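Local coordinates for ESAT-6/WXG100 secretion system protein (Streptococcus gallolyticus, PDB 7JQE), which is a membrane subunit of the bacterial type VIIb secretion system whose elongated extracellular region probably takes part in export of protein toxins, at residues S233-K245 with Q432-S444. Sequence-based numbering, arbitrary orientation.
Sequences SKLALLGKYKSAK and QTDLSQIDITNPS. With EDO (1,2-ethanediol), chain M; EDO (1,2-ethanediol), chain Y; EDO (1,2-ethanediol), chain F; EDO (1,2-ethanediol), chain U.
L435 and I440 lead the apolar packing of the loop 432-444 on helix 225-244, helped by I438. I440 presents its CG2 branch to the last helical turn: the methyl lies 3.6 Å from A244 CB and 4.0 Å from Y241 CD1, reaching that ring obliquely, and the I440 and Y241 side chains cross at about a right angle. The Y241 ring carries K245 CG over one face, 3.8 Å above its plane and displaced toward the edge of the ring. T441 CG2 comes against A244 CB from beside I440, again at 3.6 Å, so the alanine is held by two methyls. At the other end, L435 CD1 sits 3.9 Å from K234 CG and 4.1 Å from L237 CD2, the two leucines crossing almost perpendicularly. L237, its CG anti to the backbone N (chi1 173°), turns its other methyl, CD1, toward both I438 and I440. K240, extended beyond CG, runs across to the loop backbone, where its NZ makes a weak hydrogen bond to I438 O (3.4 Å) and lies close to S436 O at an angle too poor for a bond. D439 OD1 accepts from N442 N at 3.1 Å, from above the carboxylate plane, which probably helps fix the turn. Helix 396-427 also touches L237 and Y241. The contact joins a long helix to a loop with a short 3-10 turn and an Asx motif, in the helical middle of an elongated extracellular region.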
loop_
_atom_site.group_PDB
_atom_site.type_symbol
_atom_site.label_atom_id
_atom_site.label_comp_id
_atom_site.label_asym_id
_atom_site.label_seq_id
_atom_site.Cartn_x
_atom_site.Cartn_y
_atom_site.Cartn_z
ATOM N N SER A 233 7.154 13.582 -2.793
ATOM C CA SER A 233 5.925 13.229 -3.503
ATOM C C SER A 233 4.962 12.483 -2.590
ATOM O O SER A 233 3.766 12.795 -2.543
ATOM C CB SER A 233 6.241 12.381 -4.735
ATOM O OG SER A 233 6.931 13.140 -5.709
ATOM N N LYS A 234 5.467 11.485 -1.860
ATOM C CA LYS A 234 4.615 10.750 -0.935
ATOM C C LYS A 234 4.038 11.668 0.130
ATOM O O LYS A 234 2.862 11.547 0.494
ATOM C CB LYS A 234 5.401 9.606 -0.303
ATOM C CG LYS A 234 6.058 8.726 -1.338
ATOM C CD LYS A 234 6.772 7.551 -0.718
ATOM C CE LYS A 234 7.378 6.675 -1.798
ATOM N NZ LYS A 234 8.134 5.530 -1.228
ATOM N N LEU A 235 4.844 12.604 0.636
ATOM C CA LEU A 235 4.329 13.561 1.611
ATOM C C LEU A 235 3.256 14.443 0.995
ATOM O O LEU A 235 2.273 14.792 1.659
ATOM C CB LEU A 235 5.465 14.417 2.169
ATOM C CG LEU A 235 6.359 13.712 3.178
ATOM C CD1 LEU A 235 7.638 14.509 3.398
ATOM C CD2 LEU A 235 5.586 13.533 4.477
ATOM N N ALA A 236 3.436 14.830 -0.270
ATOM C CA ALA A 236 2.414 15.624 -0.943
ATOM C C ALA A 236 1.100 14.858 -1.023
ATOM O O ALA A 236 0.024 15.437 -0.831
ATOM C CB ALA A 236 2.891 16.029 -2.337
ATOM N N LEU A 237 1.176 13.549 -1.278
ATOM C CA LEU A 237 -0.028 12.732 -1.378
ATOM C C LEU A 237 -0.717 12.595 -0.027
ATOM O O LEU A 237 -1.945 12.719 0.066
ATOM C CB LEU A 237 0.321 11.357 -1.950
ATOM C CG LEU A 237 -0.790 10.302 -1.979
ATOM C CD1 LEU A 237 -1.990 10.793 -2.774
ATOM C CD2 LEU A 237 -0.274 8.978 -2.539
ATOM N N LEU A 238 0.056 12.340 1.035
ATOM C CA LEU A 238 -0.534 12.289 2.370
ATOM C C LEU A 238 -1.242 13.593 2.705
ATOM O O LEU A 238 -2.228 13.593 3.452
ATOM C CB LEU A 238 0.538 11.987 3.414
ATOM C CG LEU A 238 1.304 10.676 3.234
ATOM C CD1 LEU A 238 2.419 10.565 4.268
ATOM C CD2 LEU A 238 0.358 9.509 3.348
ATOM N N GLY A 239 -0.754 14.713 2.173
ATOM C CA GLY A 239 -1.447 15.973 2.374
ATOM C C GLY A 239 -2.795 16.000 1.685
ATOM O O GLY A 239 -3.785 16.461 2.258
ATOM N N LYS A 240 -2.855 15.502 0.445
ATOM C CA LYS A 240 -4.127 15.444 -0.268
ATOM C C LYS A 240 -5.148 14.627 0.509
ATOM O O LYS A 240 -6.308 15.036 0.655
ATOM C CB LYS A 240 -3.927 14.851 -1.663
ATOM C CG LYS A 240 -3.670 15.866 -2.758
ATOM C CD LYS A 240 -3.627 15.181 -4.116
ATOM C CE LYS A 240 -3.357 16.176 -5.234
ATOM N NZ LYS A 240 -2.890 15.503 -6.480
ATOM N N TYR A 241 -4.731 13.471 1.025
ATOM C CA TYR A 241 -5.640 12.621 1.781
ATOM C C TYR A 241 -6.077 13.297 3.077
ATOM O O TYR A 241 -7.267 13.303 3.413
ATOM C CB TYR A 241 -4.966 11.285 2.066
ATOM C CG TYR A 241 -5.903 10.220 2.572
ATOM C CD1 TYR A 241 -6.541 9.348 1.691
ATOM C CD2 TYR A 241 -6.143 10.073 3.929
ATOM C CE1 TYR A 241 -7.392 8.361 2.152
ATOM C CE2 TYR A 241 -6.993 9.091 4.398
ATOM C CZ TYR A 241 -7.618 8.239 3.505
ATOM O OH TYR A 241 -8.465 7.262 3.977
ATOM N N LYS A 242 -5.123 13.875 3.818
ATOM C CA LYS A 242 -5.462 14.551 5.066
ATOM C C LYS A 242 -6.430 15.697 4.824
ATOM O O LYS A 242 -7.330 15.943 5.636
ATOM C CB LYS A 242 -4.196 15.069 5.748
ATOM C CG LYS A 242 -4.461 16.067 6.870
ATOM C CD LYS A 242 -3.186 16.811 7.253
ATOM C CE LYS A 242 -3.431 17.798 8.383
ATOM N NZ LYS A 242 -3.824 17.109 9.640
ATOM N N SER A 243 -6.259 16.413 3.714
ATOM C CA SER A 243 -7.159 17.517 3.404
ATOM C C SER A 243 -8.513 17.026 2.888
ATOM O O SER A 243 -9.535 17.679 3.124
ATOM C CB SER A 243 -6.502 18.448 2.389
ATOM O OG SER A 243 -7.328 19.564 2.131
ATOM N N ALA A 244 -8.549 15.887 2.187
ATOM C CA ALA A 244 -9.815 15.370 1.672
ATOM C C ALA A 244 -10.661 14.768 2.788
ATOM O O ALA A 244 -11.860 15.050 2.894
ATOM C CB ALA A 244 -9.562 14.333 0.575
ATOM N N LYS A 245 -10.061 13.914 3.610
ATOM C CA LYS A 245 -10.706 13.420 4.815
ATOM C C LYS A 245 -10.441 14.413 5.944
ATOM O O LYS A 245 -10.004 15.544 5.715
ATOM C CB LYS A 245 -10.197 12.020 5.149
ATOM C CG LYS A 245 -10.236 11.049 3.983
ATOM C CD LYS A 245 -11.580 10.343 3.902
ATOM C CE LYS A 245 -11.665 9.457 2.670
ATOM N NZ LYS A 245 -11.671 10.278 1.433
ATOM N N GLN A 432 -0.716 3.275 -11.318
ATOM C CA GLN A 432 -0.289 4.666 -11.384
ATOM C C GLN A 432 0.890 4.906 -10.447
ATOM O O GLN A 432 0.807 4.615 -9.249
ATOM C CB GLN A 432 -1.448 5.591 -11.017
ATOM C CG GLN A 432 -1.062 7.050 -10.856
ATOM C CD GLN A 432 -0.730 7.719 -12.176
ATOM O OE1 GLN A 432 0.369 7.557 -12.710
ATOM N NE2 GLN A 432 -1.680 8.481 -12.705
ATOM N N THR A 433 1.990 5.438 -10.992
ATOM C CA THR A 433 3.153 5.785 -10.181
ATOM C C THR A 433 3.369 7.282 -10.010
ATOM O O THR A 433 4.136 7.674 -9.128
ATOM C CB THR A 433 4.437 5.178 -10.770
ATOM O OG1 THR A 433 4.588 5.598 -12.132
ATOM C CG2 THR A 433 4.394 3.656 -10.706
ATOM N N ASP A 434 2.723 8.121 -10.819
ATOM C CA ASP A 434 2.835 9.575 -10.683
ATOM C C ASP A 434 1.829 10.037 -9.634
ATOM O O ASP A 434 0.672 10.338 -9.933
ATOM C CB ASP A 434 2.609 10.261 -12.024
ATOM C CG ASP A 434 2.818 11.758 -11.953
ATOM O OD1 ASP A 434 3.146 12.266 -10.858
ATOM O OD2 ASP A 434 2.655 12.427 -12.993
ATOM N N LEU A 435 2.290 10.112 -8.382
ATOM C CA LEU A 435 1.393 10.356 -7.260
ATOM C C LEU A 435 0.677 11.697 -7.364
ATOM O O LEU A 435 -0.413 11.850 -6.802
ATOM C CB LEU A 435 2.174 10.270 -5.944
ATOM C CG LEU A 435 2.892 8.936 -5.706
ATOM C CD1 LEU A 435 3.463 8.877 -4.292
ATOM C CD2 LEU A 435 1.941 7.776 -5.958
ATOM N N SER A 436 1.248 12.668 -8.079
ATOM C CA SER A 436 0.584 13.962 -8.194
ATOM C C SER A 436 -0.749 13.867 -8.927
ATOM O O SER A 436 -1.604 14.742 -8.749
ATOM C CB SER A 436 1.498 14.969 -8.896
ATOM O OG SER A 436 2.028 14.437 -10.097
ATOM N N GLN A 437 -0.950 12.826 -9.736
ATOM C CA GLN A 437 -2.159 12.685 -10.538
ATOM C C GLN A 437 -3.304 12.020 -9.791
ATOM O O GLN A 437 -4.415 11.963 -10.324
ATOM C CB GLN A 437 -1.859 11.877 -11.807
ATOM C CG GLN A 437 -0.806 12.503 -12.697
ATOM C CD GLN A 437 -1.170 13.917 -13.097
ATOM O OE1 GLN A 437 -2.098 14.134 -13.876
ATOM N NE2 GLN A 437 -0.449 14.891 -12.552
ATOM N N ILE A 438 -3.068 11.519 -8.582
ATOM C CA ILE A 438 -4.077 10.756 -7.857
ATOM C C ILE A 438 -5.034 11.721 -7.169
ATOM O O ILE A 438 -4.612 12.587 -6.397
ATOM C CB ILE A 438 -3.422 9.803 -6.847
ATOM C CG1 ILE A 438 -2.493 8.832 -7.585
ATOM C CG2 ILE A 438 -4.482 9.057 -6.049
ATOM C CD1 ILE A 438 -1.907 7.755 -6.713
ATOM N N ASP A 439 -6.327 11.572 -7.448
ATOM C CA ASP A 439 -7.366 12.422 -6.878
ATOM C C ASP A 439 -8.110 11.644 -5.799
ATOM O O ASP A 439 -8.462 10.478 -6.002
ATOM C CB ASP A 439 -8.331 12.891 -7.970
ATOM C CG ASP A 439 -9.275 13.981 -7.492
ATOM O OD1 ASP A 439 -9.825 13.859 -6.375
ATOM O OD2 ASP A 439 -9.473 14.964 -8.238
ATOM N N ILE A 440 -8.343 12.282 -4.656
ATOM C CA ILE A 440 -8.955 11.625 -3.505
ATOM C C ILE A 440 -10.447 11.926 -3.407
ATOM O O ILE A 440 -11.264 11.012 -3.305
ATOM C CB ILE A 440 -8.221 12.021 -2.206
ATOM C CG1 ILE A 440 -6.715 11.776 -2.345
ATOM C CG2 ILE A 440 -8.773 11.234 -1.030
ATOM C CD1 ILE A 440 -6.349 10.337 -2.564
ATOM N N THR A 441 -10.823 13.209 -3.435
ATOM C CA THR A 441 -12.225 13.570 -3.239
ATOM C C THR A 441 -13.113 12.974 -4.326
ATOM O O THR A 441 -14.250 12.573 -4.055
ATOM C CB THR A 441 -12.384 15.092 -3.199
ATOM O OG1 THR A 441 -11.730 15.676 -4.332
ATOM C CG2 THR A 441 -11.787 15.660 -1.922
ATOM N N ASN A 442 -12.610 12.907 -5.562
ATOM C CA ASN A 442 -13.336 12.355 -6.705
ATOM C C ASN A 442 -12.507 11.225 -7.306
ATOM O O ASN A 442 -11.788 11.427 -8.298
ATOM C CB ASN A 442 -13.637 13.438 -7.739
ATOM C CG ASN A 442 -14.594 14.491 -7.211
ATOM O OD1 ASN A 442 -14.269 15.677 -7.171
ATOM N ND2 ASN A 442 -15.782 14.058 -6.796
ATOM N N PRO A 443 -12.589 10.022 -6.738
ATOM C CA PRO A 443 -11.775 8.903 -7.235
ATOM C C PRO A 443 -11.977 8.675 -8.728
ATOM O O PRO A 443 -13.043 8.952 -9.281
ATOM C CB PRO A 443 -12.281 7.707 -6.418
ATOM C CG PRO A 443 -12.896 8.307 -5.192
ATOM C CD PRO A 443 -13.467 9.627 -5.623
ATOM N N SER A 444 -10.939 8.151 -9.374
ATOM C CA SER A 444 -11.008 7.856 -10.796
ATOM C C SER A 444 -11.774 6.555 -11.042
ATOM O O SER A 444 -11.911 5.703 -10.158
ATOM C CB SER A 444 -9.607 7.768 -11.397
ATOM O OG SER A 444 -8.892 6.684 -10.837
HETATM C C1 EDO M . -13.381 8.219 -0.446
HETATM O O1 EDO M . -13.621 6.819 -0.648
HETATM C C2 EDO M . -13.446 8.953 -1.783
HETATM O O2 EDO M . -13.295 10.364 -1.584
HETATM C C1 EDO Y . -13.374 16.702 6.528
HETATM O O1 EDO Y . -13.799 15.721 7.481
HETATM C C2 EDO Y . -13.860 16.317 5.134
HETATM O O2 EDO Y . -13.535 17.358 4.204
HETATM C C1 EDO F . 10.590 4.552 -4.146
HETATM O O1 EDO F . 9.493 5.448 -4.365
HETATM C C2 EDO F . 10.068 3.147 -3.865
HETATM O O2 EDO F . 9.259 3.164 -2.682
HETATM C C1 EDO U . -7.960 18.157 9.797
HETATM O O1 EDO U . -6.946 17.336 9.203
HETATM C C2 EDO U . -7.884 19.544 9.170
HETATM O O2 EDO U . -7.262 19.437 7.881
#